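Local coordinates for protein phosphoglycerate oxidoreductase (Rhizobium etli, PDB 4HY3) that probably acts as an NAD(P)H-dependent hydroxypyruvate or glyoxylate reductase of the D-isomer specific 2-hydroxyacid dehydrogenase family, at residues F130-P133 / V134-G138. Numbering follows the deposited sequence.
Sequences FAEP and VAEIG
Phe130 opens the run of i to i+4 backbone bonds that starts helix 131-147: its O accepts the N-H of Val134 at 3.3 Å, with the donor 36° above the carbonyl plane. The same oxygen lies beside CG2 of Val134, the methyl next to that residue's own backbone N, while CG1 stands anti to it. The O of Ala131 receives Ala135 N at 2.7 Å in a nearly straight bond, and the methyl groups of both alanines rest on Ala190 of helix 186-195.

Glu132 meets Glu136 through both backbone and side chain. Its O takes the N-H of Glu136 at 2.9 Å, while its side chain, with CG anti to the backbone N (chi1 -171°) and a bend at chi2, folds along the helix toward the same residue. There OE2 of Glu132 stands 2.7 Å from Glu136 OE2, the two carboxylate planes turned 70° against each other. Glu132 OE1 forms a salt bridge with Arg193, and in the second subunit Ile174 N and Ala175 N donate hydrogen bonds to the Glu136 carboxylate while Leu173 packs on Pro133. With an alanine here in place of Glu132, Arg193 would probably lose its carboxylate mate, and a gap would open beside CG of Glu136.

Pro133 has no N-H to offer, which the first turn of a helix tolerates; its O accepts a weak bond from Ile137 N at 3.3 Å. The arrangement is the N-terminal turn of an alpha helix at a subunit interface, packed on helix 186-195 of what is probably a Rossmann-type NAD-binding domain, as in D-isomer specific 2-hydroxyacid dehydrogenases.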
# COMPACT_ATOMS: atom_id res chain seq x y z
N PHE A 130 10.14 16.45 -12.66
CA PHE A 130 9.60 16.03 -13.93
C PHE A 130 9.20 14.57 -13.93
O PHE A 130 8.74 14.09 -14.96
CB PHE A 130 10.62 16.25 -15.03
CG PHE A 130 10.90 17.69 -15.30
CD1 PHE A 130 9.87 18.57 -15.66
CD2 PHE A 130 12.19 18.18 -15.24
CE1 PHE A 130 10.12 19.89 -15.92
CE2 PHE A 130 12.45 19.50 -15.51
CZ PHE A 130 11.41 20.36 -15.85
N ALA A 131 9.39 13.88 -12.80
CA ALA A 131 9.09 12.47 -12.71
C ALA A 131 7.60 12.23 -12.77
O ALA A 131 7.13 11.53 -13.67
CB ALA A 131 9.67 11.87 -11.45
N GLU A 132 6.85 12.78 -11.83
CA GLU A 132 5.43 12.48 -11.71
C GLU A 132 4.72 12.81 -13.03
O GLU A 132 4.01 11.95 -13.58
CB GLU A 132 4.81 13.21 -10.51
CG GLU A 132 3.40 12.82 -10.16
CD GLU A 132 3.27 11.33 -9.93
OE1 GLU A 132 3.98 10.79 -9.04
OE2 GLU A 132 2.46 10.67 -10.62
N PRO A 133 4.92 14.04 -13.56
CA PRO A 133 4.40 14.33 -14.90
C PRO A 133 4.69 13.19 -15.90
O PRO A 133 3.78 12.67 -16.51
CB PRO A 133 5.14 15.62 -15.29
CG PRO A 133 5.38 16.31 -13.98
CD PRO A 133 5.56 15.23 -12.95
N VAL A 134 5.94 12.77 -16.02
CA VAL A 134 6.30 11.75 -16.99
C VAL A 134 5.76 10.35 -16.68
O VAL A 134 5.33 9.65 -17.58
CB VAL A 134 7.80 11.72 -17.23
CG1 VAL A 134 8.14 10.67 -18.26
CG2 VAL A 134 8.25 13.09 -17.70
N ALA A 135 5.76 9.94 -15.42
CA ALA A 135 5.04 8.71 -15.06
C ALA A 135 3.60 8.77 -15.55
O ALA A 135 3.16 7.89 -16.26
CB ALA A 135 5.08 8.44 -13.55
N GLU A 136 2.87 9.80 -15.20
CA GLU A 136 1.44 9.76 -15.46
C GLU A 136 1.09 9.59 -16.92
O GLU A 136 0.37 8.64 -17.27
CB GLU A 136 0.74 10.96 -14.84
CG GLU A 136 0.90 10.88 -13.33
CD GLU A 136 -0.10 11.71 -12.56
OE1 GLU A 136 -0.97 12.39 -13.16
OE2 GLU A 136 -0.00 11.67 -11.32
N ILE A 137 1.62 10.47 -17.76
CA ILE A 137 1.38 10.39 -19.21
C ILE A 137 1.95 9.09 -19.78
O ILE A 137 1.48 8.60 -20.81
CB ILE A 137 1.94 11.60 -19.98
CG1 ILE A 137 1.28 11.71 -21.35
CG2 ILE A 137 3.45 11.49 -20.16
CD1 ILE A 137 0.33 12.86 -21.46
N GLY A 138 2.94 8.53 -19.08
CA GLY A 138 3.52 7.22 -19.40
C GLY A 138 2.58 6.04 -19.16
O GLY A 138 2.39 5.18 -20.04